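Local coordinates for protein peroxisomal catalase A (Saccharomyces cerevisiae, PDB 1A4E) that catalyses the breakdown of hydrogen peroxide to water and oxygen at a heme group, probably protecting the cell from peroxide made by peroxisomal oxidases, at residues H56-G61 and S103-R108; F183-T188 and P443-N448; N191-H196 and N254-S259; K220-I225 and V296-L301; G238-P241 and Q245-L248. All coordinates share one frame; numbering follows the deposited sequence.

In the fold
The five contacts show how loops and helices are tied to the catalase barrel around its heme. Contact 1 holds the catalytic His56 and touches contact 5, whose centre is about 10 Å away, where Asp105 OD2 takes the backbone N of Gln245 at 3.0 Å. Contact 5 meets contact 3 through Asp247 and Arg193. Contact 3 in turn touches contact 4, about 8 Å off between centres, with Arg193 O 2.7 Å from Thr221 OG1; along the chain these two cross. Contact 2 brings helix 445-457 to the loop 183-188, and Arg108 of contact 1 touches Ser184 there, about 20 Å between the two centres.

Contact 1: H56-G61 and S103-R108; sequences HAHGSG and SADTVR. With HEM (protoporphyrin IX containing Fe), chain I; AZI (azide ion), chain H.
Just behind the distal side of the catalase heme pocket, where the chain enters strand 59-68, His58 reaches across to Asp105 in the loop 103-108. His58 NE2 donates to Asp105 OD1 at 2.8 Å in a somewhat bent bond. The oxygen lies close to the imidazole plane, yet the nitrogen stands 37° out of the carboxylate plane, the two planes being turned 47° apart. With CG anti to the backbone N (chi1 -172°), the ring is carried out over Ser103, whose carbonyl O sits above the ring centre and makes no hydrogen bond with it. His58 ND1 is held by Lys101 O, so both ring nitrogens meet acceptors, which would be consistent with a protonated ring beside the carboxylate. A water links Ser60 OG, 2.7 Å from it, to Asp105 OD1, while Asp105 OD2 takes the backbone N of Gln245 and Ser60 OG also bonds Gln245 OE1.

Two residues earlier, His56 lays one ring face over the heme, HEM C3D standing 3.5 Å from the ring plane. Its NE2 donates to azide N3 at 2.9 Å, nearly straight, and to azide N2; azide N1 binds the iron, with Tyr341 as the axial protein ligand. ND1 of His56 is fixed by Ser95 OG. A histidine stacked over the porphyrin in this way, with its NE2 turned to the iron-bound ligand, is the hallmark of the distal active site of heme catalases.

Contact 2: F183-T188 and P443-N448; sequences FSDRGT and PGQQKN
Asp185 OD2 is gripped by two side-chain amides from the first turn of helix 445-457. Gln445 NE2 donates to it at 3.1 Å along a nearly straight path (164°), arriving 49° out of the carboxylate plane, and the glutamine amide stands steeply to that plane. Asn448 ND2, 3.0 Å from the same oxygen, makes a second but weak bond. The glutamine chain, bent at chi2 (-54°), folds back to bring its amide over the aspartate, where OE1 also rests 3.6 Å from Asp185 CB. With a leucine in place of Asp185, both amides would probably lose the acceptor they share, and the glutamine end would be set free to turn.

Further out, Asp185 OD1 takes Asn452 ND2, one turn on, so three residues of one helix flank grip the carboxylate. These side-chain amides would probably help to stabilise its negative charge. Gly444 is the N-cap, its positive phi calling for glycine, and its O receives Asn448 N at 3.0 Å. On the other segment a 3-10 turn presents the aspartate: Gly187 N bonds Ser184 O, and Thr188 N bonds Asp185 O. Behind it, Phe183 packs on Leu449 and Ile453 and meets His456 in a T-shaped pair. Loop and helix belong to two family regions, and their meeting is characteristic of the catalase fold, whose C-terminal helical domain packs against the rest of the subunit.

Contact 3: N191-H196 and N254-S259; sequences NYRSMH and NGNYPS
The loop that carries the chain from helix 243-253 into strand 259-267 makes an inverse gamma turn centred on Asn256, and against it lies the side chain of Arg193. The nonpolar stem makes the closest carbon contact: Arg193 CG is 3.5 Å from Pro258 CB, the two side chains crossing at about a right angle. A bend at chi3 (54°) then swings the guanidinium toward Asn256, whose amide stands steeply to it and whose OD1 comes to 3.2 Å from Arg193 NH2. A water in the guanidinium plane also joins the two segments, accepting from Arg193 NE at 3.1 Å and donating to Asn256 O at 2.9 Å. The main partner of the charge lies elsewhere, in the salt bridge of Arg193 NH1 with Asp247 OD1. Within the first loop Ser194 OG donates to Asn191 OD1 at 2.9 Å, from above the carbonyl plane. Arg193 O is taken by both Thr221 OG1 and Gln223 NE2, fixing the backbone beneath the side chain. Arg193 also packs on Ala251, and Pro258 on Ile252 and Leu301, placing the contact between helix 243-253 and the start of strand 259-267, beside strand 294-303.

Contact 4: K220-I225 and V296-L301; sequences KTDQGI and VGKIVL
Lys298 meets Asp222 near the middle of strand segment 296-301, which begins with a classic beta bulge: Val296 and Gly297 both face Val262 on the adjoining strand. Next comes Lys298 itself. Its chain turns at chi2 (-132°) and again at chi3 (67°), bringing NZ to 2.8 Å from Asp222 OD2 in a hydrogen-bonded salt bridge. The ammonium approaches from above the carboxylate plane, 42° out of it, with Lys298 CE following at 3.3 Å from the same oxygen. OD2 also takes Ser259 OG, and Asp222 OD1 bonds Thr261 OG1, to which NZ makes a further, weak bond; the carboxylate is thus held by hydroxyls of the intervening strand as well as by the lysine. Beyond, Ile299 packs on Phe66, Val300 on Tyr65, and Leu301 on Trp260 and Phe94. On the facing segment an ST turn sets Asp222 in place as the strand ends: Thr221 OG1 accepts from Gln223 N at 3.1 Å, and Gly224 follows at a positive phi that calls for glycine. The pair therefore spans a partly exposed face of the antiparallel sheet, reaching from the end of strand 212-221 over strand 259-267, hydrogen-bonded to both neighbours, to strand 294-303.

Contact 5: G238-P241 and Q245-L248; sequences GSNP and QQDL
Asn240 and Gln246 send their amides toward each other across the short link between two helices, the side chains crossing at about a right angle and the amide planes turned 52° apart. As modelled, Asn240 ND2 and Gln246 NE2 lie 3.0 Å apart. Two amide nitrogens so near suggest that the glutamine group is turned over, and with its oxygen in this place a hydrogen bond from the asparagine may form. The approach belongs to the side chains alone, since the nearest CA atoms, those of Asn240 and Gln246, are 9.2 Å apart. In both residues CG stands trans to the backbone N (chi1 -174° in Asn240), and Gln246 stays extended beyond it, so each amide is held out from its own backbone.

The other end of the asparagine amide is fixed within the link: Asn240 OD1 accepts from Asp242 N, the bond of an Asx turn. A glycine in place of Asn240 is likely to leave Asp242 N without this acceptor and the Gln246 amide without its close neighbour. Gln246 also packs on Leu157 of a neighbouring subunit, as Gln245 does on that subunit's Thr155. Asn240 is the first residue to leave helix 230-239, and Pro241 O receives the backbone N of Asp105 from the loop between strands 87-95 and 112-119. The pair sits at the joint of helices 230-239 and 243-253, on the subunit boundary.

Contact 1: H56-G61 and S103-R108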
# COMPACT_ATOMS: atom_id res chain seq x y z
N HIS B 56 -19.11 1.88 8.84
CA HIS B 56 -20.03 2.11 7.73
C HIS B 56 -19.54 1.43 6.46
O HIS B 56 -19.61 1.97 5.37
CB HIS B 56 -20.21 3.61 7.45
CG HIS B 56 -21.01 4.40 8.47
ND1 HIS B 56 -22.27 4.83 8.37
CD2 HIS B 56 -20.53 4.88 9.67
CE1 HIS B 56 -22.56 5.54 9.42
NE2 HIS B 56 -21.50 5.57 10.20
N ALA B 57 -19.04 0.20 6.60
CA ALA B 57 -18.54 -0.57 5.47
C ALA B 57 -19.58 -0.92 4.39
O ALA B 57 -19.29 -0.88 3.20
CB ALA B 57 -17.95 -1.86 6.00
N HIS B 58 -20.80 -1.21 4.82
CA HIS B 58 -21.87 -1.61 3.93
C HIS B 58 -22.77 -0.42 3.60
O HIS B 58 -23.28 0.22 4.52
CB HIS B 58 -22.68 -2.71 4.60
CG HIS B 58 -23.70 -3.31 3.65
ND1 HIS B 58 -23.43 -4.03 2.57
CD2 HIS B 58 -25.06 -3.17 3.74
CE1 HIS B 58 -24.56 -4.34 2.00
NE2 HIS B 58 -25.53 -3.82 2.71
N GLY B 59 -23.02 -0.16 2.31
CA GLY B 59 -23.85 0.97 1.91
C GLY B 59 -24.36 0.92 0.47
O GLY B 59 -24.15 -0.03 -0.28
N SER B 60 -25.04 2.02 0.11
CA SER B 60 -25.69 2.24 -1.17
C SER B 60 -25.58 3.71 -1.55
O SER B 60 -25.39 4.56 -0.69
CB SER B 60 -27.16 1.90 -1.10
OG SER B 60 -27.39 0.55 -0.76
N GLY B 61 -25.73 4.09 -2.82
CA GLY B 61 -25.64 5.50 -3.16
C GLY B 61 -26.40 5.87 -4.42
O GLY B 61 -26.87 5.02 -5.16
N SER B 103 -22.68 -7.68 4.90
CA SER B 103 -23.80 -7.74 5.81
C SER B 103 -25.11 -7.22 5.24
O SER B 103 -25.12 -6.54 4.21
CB SER B 103 -23.44 -6.98 7.08
OG SER B 103 -23.18 -5.61 6.82
N ALA B 104 -26.20 -7.58 5.92
CA ALA B 104 -27.55 -7.23 5.49
C ALA B 104 -27.98 -5.80 5.69
O ALA B 104 -27.52 -5.08 6.56
CB ALA B 104 -28.56 -8.09 6.21
N ASP B 105 -28.91 -5.39 4.84
CA ASP B 105 -29.48 -4.06 4.89
C ASP B 105 -30.41 -3.77 6.04
O ASP B 105 -30.40 -2.66 6.59
CB ASP B 105 -30.25 -3.78 3.60
CG ASP B 105 -29.39 -3.31 2.45
OD1 ASP B 105 -28.23 -2.94 2.66
OD2 ASP B 105 -29.88 -3.28 1.34
N THR B 106 -31.24 -4.75 6.39
CA THR B 106 -32.25 -4.57 7.42
C THR B 106 -31.83 -5.15 8.77
O THR B 106 -32.40 -6.12 9.27
CB THR B 106 -33.60 -5.19 6.91
OG1 THR B 106 -33.39 -6.56 6.64
CG2 THR B 106 -34.13 -4.48 5.67
N VAL B 107 -30.76 -4.57 9.33
CA VAL B 107 -30.32 -4.91 10.69
C VAL B 107 -30.57 -3.70 11.58
O VAL B 107 -30.91 -2.62 11.09
CB VAL B 107 -28.79 -5.24 10.78
CG1 VAL B 107 -28.52 -6.53 10.03
CG2 VAL B 107 -27.94 -4.08 10.26
N ARG B 108 -30.44 -3.82 12.90
CA ARG B 108 -30.58 -2.67 13.77
C ARG B 108 -29.23 -1.99 13.81
O ARG B 108 -28.20 -2.60 14.06
CB ARG B 108 -31.01 -3.12 15.17
CG ARG B 108 -30.85 -2.07 16.26
CD ARG B 108 -31.65 -2.46 17.49
NE ARG B 108 -33.00 -2.00 17.26
CZ ARG B 108 -34.05 -2.82 17.20
NH1 ARG B 108 -33.94 -4.12 17.36
NH2 ARG B 108 -35.22 -2.30 16.92
CHA HEM I . -17.76 7.05 8.41
CHB HEM I . -14.79 8.27 11.97
CHC HEM I . -18.51 9.96 14.46
CHD HEM I . -21.22 9.68 10.50
C1A HEM I . -16.65 7.08 9.23
C2A HEM I . -15.32 6.71 8.81
C3A HEM I . -14.47 7.13 9.78
C4A HEM I . -15.29 7.73 10.80
CMA HEM I . -12.95 7.07 9.78
CAA HEM I . -14.95 6.04 7.50
CBA HEM I . -14.38 7.08 6.56
CGA HEM I . -13.94 6.56 5.21
O1A HEM I . -13.21 5.57 5.13
O2A HEM I . -14.33 7.17 4.23
C1B HEM I . -15.55 8.86 12.95
C2B HEM I . -15.01 9.31 14.21
C3B HEM I . -16.08 9.70 14.98
C4B HEM I . -17.25 9.50 14.14
CMB HEM I . -13.52 9.29 14.55
CAB HEM I . -16.13 10.19 16.30
CBB HEM I . -15.01 10.66 17.13
C1C HEM I . -19.57 10.06 13.59
C2C HEM I . -20.77 10.83 13.86
C3C HEM I . -21.51 10.81 12.72
C4C HEM I . -20.77 10.02 11.76
CMC HEM I . -21.05 11.55 15.18
CAC HEM I . -22.71 11.46 12.47
CBC HEM I . -22.87 12.90 12.56
C1D HEM I . -20.52 8.91 9.58
C2D HEM I . -21.01 8.54 8.28
C3D HEM I . -20.05 7.78 7.71
C4D HEM I . -18.97 7.69 8.65
CMD HEM I . -22.33 8.95 7.65
CAD HEM I . -20.12 7.10 6.36
CBD HEM I . -19.61 7.94 5.20
CGD HEM I . -19.79 7.18 3.90
O1D HEM I . -20.91 6.86 3.55
O2D HEM I . -18.80 6.89 3.23
NA HEM I . -16.62 7.74 10.45
NB HEM I . -16.91 9.00 12.90
NC HEM I . -19.56 9.60 12.29
ND HEM I . -19.25 8.40 9.80
FE HEM I . -18.10 8.65 11.37
N1 AZI H . -18.63 6.79 12.19
N2 AZI H . -19.96 6.67 12.57
N3 AZI H . -21.30 6.54 12.95
O HOH W 1 -26.93 -0.67 1.65

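Contact 2: F183-T188 and P443-N448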
# COMPACT_ATOMS: atom_id res chain seq x y z
N PHE B 183 -32.76 1.37 19.76
CA PHE B 183 -33.62 0.24 20.01
C PHE B 183 -35.11 0.47 19.81
O PHE B 183 -35.92 -0.42 20.06
CB PHE B 183 -33.36 -0.26 21.42
CG PHE B 183 -32.12 -1.15 21.46
CD1 PHE B 183 -32.22 -2.50 21.15
CD2 PHE B 183 -30.88 -0.60 21.80
CE1 PHE B 183 -31.08 -3.31 21.18
CE2 PHE B 183 -29.74 -1.41 21.82
CZ PHE B 183 -29.84 -2.77 21.51
N SER B 184 -35.49 1.67 19.35
CA SER B 184 -36.86 1.87 18.93
C SER B 184 -36.97 1.33 17.50
O SER B 184 -35.97 0.89 16.93
CB SER B 184 -37.21 3.36 18.96
OG SER B 184 -36.56 4.10 17.93
N ASP B 185 -38.16 1.35 16.88
CA ASP B 185 -38.27 0.86 15.51
C ASP B 185 -37.63 1.76 14.46
O ASP B 185 -37.46 1.37 13.31
CB ASP B 185 -39.74 0.63 15.17
CG ASP B 185 -40.38 -0.59 15.83
OD1 ASP B 185 -39.69 -1.41 16.45
OD2 ASP B 185 -41.59 -0.74 15.72
N ARG B 186 -37.25 2.98 14.86
CA ARG B 186 -36.46 3.90 14.04
C ARG B 186 -35.08 3.31 13.78
O ARG B 186 -34.41 3.69 12.82
CB ARG B 186 -36.30 5.23 14.76
CG ARG B 186 -37.59 5.98 15.02
CD ARG B 186 -38.09 6.68 13.76
NE ARG B 186 -37.19 7.77 13.42
CZ ARG B 186 -37.54 9.06 13.51
NH1 ARG B 186 -38.77 9.42 13.91
NH2 ARG B 186 -36.64 9.99 13.18
N GLY B 187 -34.63 2.37 14.63
CA GLY B 187 -33.37 1.66 14.48
C GLY B 187 -33.36 0.67 13.31
O GLY B 187 -32.29 0.20 12.91
N THR B 188 -34.54 0.33 12.78
CA THR B 188 -34.67 -0.51 11.60
C THR B 188 -35.61 0.15 10.58
O THR B 188 -36.78 -0.23 10.48
CB THR B 188 -35.19 -1.93 11.99
OG1 THR B 188 -36.38 -1.75 12.74
CG2 THR B 188 -34.19 -2.74 12.81
N PRO B 443 -49.00 4.42 19.48
CA PRO B 443 -49.43 3.11 19.96
C PRO B 443 -48.53 1.94 19.58
O PRO B 443 -48.21 1.72 18.41
CB PRO B 443 -50.83 2.95 19.41
CG PRO B 443 -51.29 4.37 19.25
CD PRO B 443 -50.05 5.02 18.68
N GLY B 444 -48.09 1.22 20.61
CA GLY B 444 -47.24 0.04 20.44
C GLY B 444 -45.73 0.28 20.47
O GLY B 444 -44.97 -0.68 20.60
N GLN B 445 -45.27 1.54 20.37
CA GLN B 445 -43.85 1.84 20.36
C GLN B 445 -43.08 1.67 21.66
O GLN B 445 -41.88 1.39 21.60
CB GLN B 445 -43.61 3.26 19.86
CG GLN B 445 -43.72 3.34 18.34
CD GLN B 445 -42.83 2.36 17.59
OE1 GLN B 445 -41.61 2.35 17.72
NE2 GLN B 445 -43.46 1.51 16.79
N GLN B 446 -43.72 1.83 22.83
CA GLN B 446 -43.05 1.61 24.10
C GLN B 446 -42.93 0.13 24.44
O GLN B 446 -42.03 -0.28 25.17
CB GLN B 446 -43.80 2.28 25.23
CG GLN B 446 -43.78 3.79 25.17
CD GLN B 446 -44.32 4.43 26.43
OE1 GLN B 446 -45.31 3.99 27.01
NE2 GLN B 446 -43.65 5.48 26.91
N LYS B 447 -43.87 -0.68 23.93
CA LYS B 447 -43.84 -2.13 24.09
C LYS B 447 -42.73 -2.68 23.19
O LYS B 447 -41.95 -3.54 23.62
CB LYS B 447 -45.15 -2.78 23.66
CG LYS B 447 -46.34 -2.40 24.53
CD LYS B 447 -47.66 -2.84 23.92
CE LYS B 447 -47.91 -4.35 23.94
NZ LYS B 447 -47.99 -4.85 25.30
N ASN B 448 -42.68 -2.15 21.96
CA ASN B 448 -41.65 -2.52 21.00
C ASN B 448 -40.28 -2.11 21.49
O ASN B 448 -39.36 -2.90 21.31
CB ASN B 448 -41.90 -1.88 19.64
CG ASN B 448 -43.01 -2.57 18.86
OD1 ASN B 448 -43.52 -3.62 19.23
ND2 ASN B 448 -43.42 -1.99 17.74

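Contact 3: N191-H196 and N254-S259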
# COMPACT_ATOMS: atom_id res chain seq x y z
N ASN B 191 -36.65 1.44 4.58
CA ASN B 191 -35.72 1.70 3.50
C ASN B 191 -35.05 3.06 3.71
O ASN B 191 -35.37 3.78 4.66
CB ASN B 191 -36.45 1.68 2.17
CG ASN B 191 -37.67 2.59 2.07
OD1 ASN B 191 -37.57 3.81 2.09
ND2 ASN B 191 -38.85 2.00 1.96
N TYR B 192 -34.11 3.43 2.82
CA TYR B 192 -33.39 4.70 2.91
C TYR B 192 -34.21 5.94 2.57
O TYR B 192 -33.87 7.05 2.98
CB TYR B 192 -32.16 4.65 2.00
CG TYR B 192 -31.10 3.66 2.46
CD1 TYR B 192 -30.71 3.63 3.81
CD2 TYR B 192 -30.52 2.77 1.55
CE1 TYR B 192 -29.75 2.73 4.24
CE2 TYR B 192 -29.55 1.86 1.98
CZ TYR B 192 -29.18 1.85 3.33
OH TYR B 192 -28.23 0.95 3.78
N ARG B 193 -35.29 5.73 1.82
CA ARG B 193 -36.20 6.81 1.44
C ARG B 193 -37.16 7.19 2.56
O ARG B 193 -37.85 8.20 2.48
CB ARG B 193 -36.99 6.38 0.22
CG ARG B 193 -36.11 6.10 -0.98
CD ARG B 193 -36.72 5.06 -1.90
NE ARG B 193 -38.06 5.42 -2.31
CZ ARG B 193 -39.09 4.59 -2.17
NH1 ARG B 193 -38.97 3.37 -1.65
NH2 ARG B 193 -40.29 5.01 -2.53
N SER B 194 -37.19 6.40 3.63
CA SER B 194 -38.14 6.59 4.71
C SER B 194 -37.49 6.96 6.03
O SER B 194 -37.98 6.56 7.09
CB SER B 194 -38.95 5.31 4.84
OG SER B 194 -39.67 5.00 3.66
N MET B 195 -36.37 7.71 5.99
CA MET B 195 -35.66 8.13 7.19
C MET B 195 -35.14 9.55 7.06
O MET B 195 -35.03 10.10 5.96
CB MET B 195 -34.47 7.21 7.49
CG MET B 195 -33.50 7.04 6.34
SD MET B 195 -32.01 6.10 6.76
CE MET B 195 -30.83 7.18 6.00
N HIS B 196 -34.84 10.17 8.20
CA HIS B 196 -34.31 11.52 8.23
C HIS B 196 -32.79 11.52 8.32
O HIS B 196 -32.19 10.50 8.63
CB HIS B 196 -34.84 12.30 9.44
CG HIS B 196 -36.34 12.46 9.47
ND1 HIS B 196 -37.14 12.69 8.44
CD2 HIS B 196 -37.12 12.39 10.60
CE1 HIS B 196 -38.37 12.77 8.89
NE2 HIS B 196 -38.35 12.59 10.19
N ASN B 254 -37.55 3.59 -11.74
CA ASN B 254 -38.94 3.73 -12.12
C ASN B 254 -39.45 5.16 -12.06
O ASN B 254 -40.65 5.40 -12.25
CB ASN B 254 -39.79 2.83 -11.23
CG ASN B 254 -39.53 1.36 -11.55
OD1 ASN B 254 -39.54 0.94 -12.71
ND2 ASN B 254 -39.28 0.52 -10.54
N GLY B 255 -38.56 6.13 -11.81
CA GLY B 255 -38.90 7.53 -11.80
C GLY B 255 -39.50 8.06 -10.50
O GLY B 255 -39.80 9.24 -10.41
N ASN B 256 -39.69 7.21 -9.49
CA ASN B 256 -40.22 7.65 -8.21
C ASN B 256 -39.07 8.10 -7.30
O ASN B 256 -38.65 7.44 -6.35
CB ASN B 256 -41.03 6.48 -7.66
CG ASN B 256 -41.54 6.68 -6.25
OD1 ASN B 256 -41.35 5.81 -5.40
ND2 ASN B 256 -42.17 7.82 -5.93
N TYR B 257 -38.58 9.29 -7.65
CA TYR B 257 -37.43 9.91 -7.01
C TYR B 257 -37.66 10.32 -5.57
O TYR B 257 -38.64 11.02 -5.29
CB TYR B 257 -37.02 11.13 -7.81
CG TYR B 257 -36.76 10.84 -9.28
CD1 TYR B 257 -36.12 9.66 -9.68
CD2 TYR B 257 -37.18 11.77 -10.23
CE1 TYR B 257 -35.89 9.41 -11.02
CE2 TYR B 257 -36.95 11.52 -11.59
CZ TYR B 257 -36.31 10.34 -11.97
OH TYR B 257 -36.06 10.10 -13.30
N PRO B 258 -36.83 9.90 -4.61
CA PRO B 258 -36.97 10.29 -3.21
C PRO B 258 -36.50 11.71 -2.95
O PRO B 258 -35.49 12.15 -3.50
CB PRO B 258 -36.18 9.24 -2.47
CG PRO B 258 -35.08 8.89 -3.43
CD PRO B 258 -35.82 8.85 -4.75
N SER B 259 -37.25 12.46 -2.15
CA SER B 259 -36.81 13.79 -1.79
C SER B 259 -36.90 14.02 -0.29
O SER B 259 -37.60 13.32 0.45
CB SER B 259 -37.62 14.84 -2.55
OG SER B 259 -39.01 14.67 -2.34
O HOH W 2 -39.49 7.81 -3.61

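Contact 4: K220-I225 and V296-L301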
# COMPACT_ATOMS: atom_id res chain seq x y z
N LYS B 220 -35.43 16.17 6.44
CA LYS B 220 -36.67 15.44 6.65
C LYS B 220 -37.22 14.75 5.42
O LYS B 220 -37.45 15.40 4.40
CB LYS B 220 -37.73 16.39 7.20
CG LYS B 220 -37.38 17.15 8.47
CD LYS B 220 -37.21 16.21 9.63
CE LYS B 220 -37.73 16.83 10.91
NZ LYS B 220 -39.13 17.19 10.78
N THR B 221 -37.50 13.45 5.49
CA THR B 221 -38.04 12.74 4.34
C THR B 221 -39.46 13.14 3.94
O THR B 221 -40.39 13.20 4.74
CB THR B 221 -37.98 11.21 4.63
OG1 THR B 221 -38.63 10.61 3.52
CG2 THR B 221 -38.63 10.77 5.93
N ASP B 222 -39.59 13.45 2.65
CA ASP B 222 -40.89 13.78 2.08
C ASP B 222 -41.74 12.54 1.83
O ASP B 222 -42.93 12.66 1.55
CB ASP B 222 -40.71 14.54 0.77
CG ASP B 222 -39.95 15.85 0.90
OD1 ASP B 222 -39.85 16.41 1.99
OD2 ASP B 222 -39.43 16.30 -0.11
N GLN B 223 -41.14 11.35 1.94
CA GLN B 223 -41.85 10.10 1.80
C GLN B 223 -42.46 9.67 3.13
O GLN B 223 -43.34 8.81 3.16
CB GLN B 223 -40.91 8.99 1.32
CG GLN B 223 -40.36 9.13 -0.10
CD GLN B 223 -39.42 10.30 -0.33
OE1 GLN B 223 -39.68 11.21 -1.11
NE2 GLN B 223 -38.29 10.32 0.38
N GLY B 224 -42.01 10.26 4.24
CA GLY B 224 -42.52 9.93 5.56
C GLY B 224 -41.72 8.81 6.22
O GLY B 224 -41.14 7.96 5.55
N ILE B 225 -41.69 8.84 7.56
CA ILE B 225 -41.02 7.82 8.34
C ILE B 225 -41.83 6.53 8.28
O ILE B 225 -43.03 6.48 8.54
CB ILE B 225 -40.87 8.31 9.81
CG1 ILE B 225 -39.90 9.47 9.87
CG2 ILE B 225 -40.37 7.16 10.70
CD1 ILE B 225 -38.45 9.13 9.48
N VAL B 296 -34.77 25.58 4.29
CA VAL B 296 -33.66 25.95 3.43
C VAL B 296 -33.89 25.50 1.99
O VAL B 296 -33.85 26.34 1.08
CB VAL B 296 -32.35 25.33 3.94
CG1 VAL B 296 -31.18 25.83 3.09
CG2 VAL B 296 -32.12 25.71 5.39
N GLY B 297 -34.10 24.20 1.75
CA GLY B 297 -34.26 23.72 0.39
C GLY B 297 -34.58 22.24 0.29
O GLY B 297 -35.14 21.66 1.21
N LYS B 298 -34.24 21.61 -0.84
CA LYS B 298 -34.58 20.20 -1.10
C LYS B 298 -33.40 19.38 -1.58
O LYS B 298 -32.53 19.89 -2.28
CB LYS B 298 -35.61 20.02 -2.20
CG LYS B 298 -36.82 20.91 -2.21
CD LYS B 298 -38.11 20.11 -2.40
CE LYS B 298 -38.39 19.22 -1.18
NZ LYS B 298 -39.81 18.95 -1.06
N ILE B 299 -33.38 18.09 -1.25
CA ILE B 299 -32.43 17.16 -1.84
C ILE B 299 -33.30 16.15 -2.59
O ILE B 299 -34.17 15.51 -1.99
CB ILE B 299 -31.59 16.47 -0.74
CG1 ILE B 299 -30.62 17.49 -0.13
CG2 ILE B 299 -30.83 15.27 -1.33
CD1 ILE B 299 -29.79 16.96 1.05
N VAL B 300 -33.14 16.03 -3.91
CA VAL B 300 -33.84 15.03 -4.71
C VAL B 300 -32.77 14.07 -5.24
O VAL B 300 -31.73 14.50 -5.72
CB VAL B 300 -34.58 15.67 -5.92
CG1 VAL B 300 -35.37 14.61 -6.68
CG2 VAL B 300 -35.52 16.76 -5.44
N LEU B 301 -32.97 12.76 -5.11
CA LEU B 301 -32.04 11.80 -5.69
C LEU B 301 -32.74 11.19 -6.90
O LEU B 301 -33.74 10.49 -6.79
CB LEU B 301 -31.68 10.73 -4.66
CG LEU B 301 -30.96 11.17 -3.39
CD1 LEU B 301 -30.70 9.94 -2.54
CD2 LEU B 301 -29.64 11.85 -3.71

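Contact 5: G238-P241 and Q245-L248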
# COMPACT_ATOMS: atom_id res chain seq x y z
N GLY B 238 -32.38 -12.39 5.83
CA GLY B 238 -32.02 -13.70 5.30
C GLY B 238 -32.50 -13.89 3.87
O GLY B 238 -31.80 -14.42 3.01
N SER B 239 -33.73 -13.42 3.63
CA SER B 239 -34.40 -13.51 2.34
C SER B 239 -33.82 -12.62 1.24
O SER B 239 -33.70 -13.01 0.07
CB SER B 239 -35.86 -13.18 2.62
OG SER B 239 -36.65 -13.04 1.46
N ASN B 240 -33.45 -11.40 1.62
CA ASN B 240 -32.92 -10.40 0.72
C ASN B 240 -31.99 -9.45 1.48
O ASN B 240 -32.42 -8.39 1.95
CB ASN B 240 -34.08 -9.63 0.07
CG ASN B 240 -33.67 -8.63 -1.01
OD1 ASN B 240 -32.49 -8.40 -1.30
ND2 ASN B 240 -34.66 -8.01 -1.63
N PRO B 241 -30.69 -9.77 1.60
CA PRO B 241 -29.68 -8.94 2.28
C PRO B 241 -29.47 -7.57 1.66
O PRO B 241 -28.85 -6.70 2.27
CB PRO B 241 -28.42 -9.77 2.24
CG PRO B 241 -28.91 -11.18 2.00
CD PRO B 241 -30.08 -10.98 1.06
N GLN B 245 -30.86 -1.48 -0.89
CA GLN B 245 -30.14 -1.17 -2.12
C GLN B 245 -31.06 -1.36 -3.32
O GLN B 245 -31.12 -0.51 -4.22
CB GLN B 245 -28.90 -2.09 -2.23
CG GLN B 245 -28.16 -2.16 -3.57
CD GLN B 245 -27.72 -0.82 -4.12
OE1 GLN B 245 -27.02 -0.06 -3.46
NE2 GLN B 245 -28.11 -0.47 -5.35
N GLN B 246 -31.79 -2.47 -3.32
CA GLN B 246 -32.75 -2.76 -4.37
C GLN B 246 -33.88 -1.73 -4.39
O GLN B 246 -34.31 -1.31 -5.45
CB GLN B 246 -33.30 -4.14 -4.13
CG GLN B 246 -34.21 -4.56 -5.26
CD GLN B 246 -34.66 -6.00 -5.18
OE1 GLN B 246 -35.52 -6.40 -5.96
NE2 GLN B 246 -34.12 -6.84 -4.30
N ASP B 247 -34.35 -1.33 -3.20
CA ASP B 247 -35.41 -0.35 -3.08
C ASP B 247 -35.01 1.01 -3.67
O ASP B 247 -35.77 1.60 -4.44
CB ASP B 247 -35.78 -0.20 -1.61
CG ASP B 247 -36.81 0.90 -1.37
OD1 ASP B 247 -38.00 0.68 -1.57
OD2 ASP B 247 -36.40 2.00 -1.02
N LEU B 248 -33.81 1.49 -3.31
CA LEU B 248 -33.32 2.77 -3.79
C LEU B 248 -33.09 2.73 -5.29
O LEU B 248 -33.52 3.66 -5.99
CB LEU B 248 -32.02 3.12 -3.07
CG LEU B 248 -31.36 4.46 -3.41
CD1 LEU B 248 -32.29 5.63 -3.11
CD2 LEU B 248 -30.09 4.58 -2.59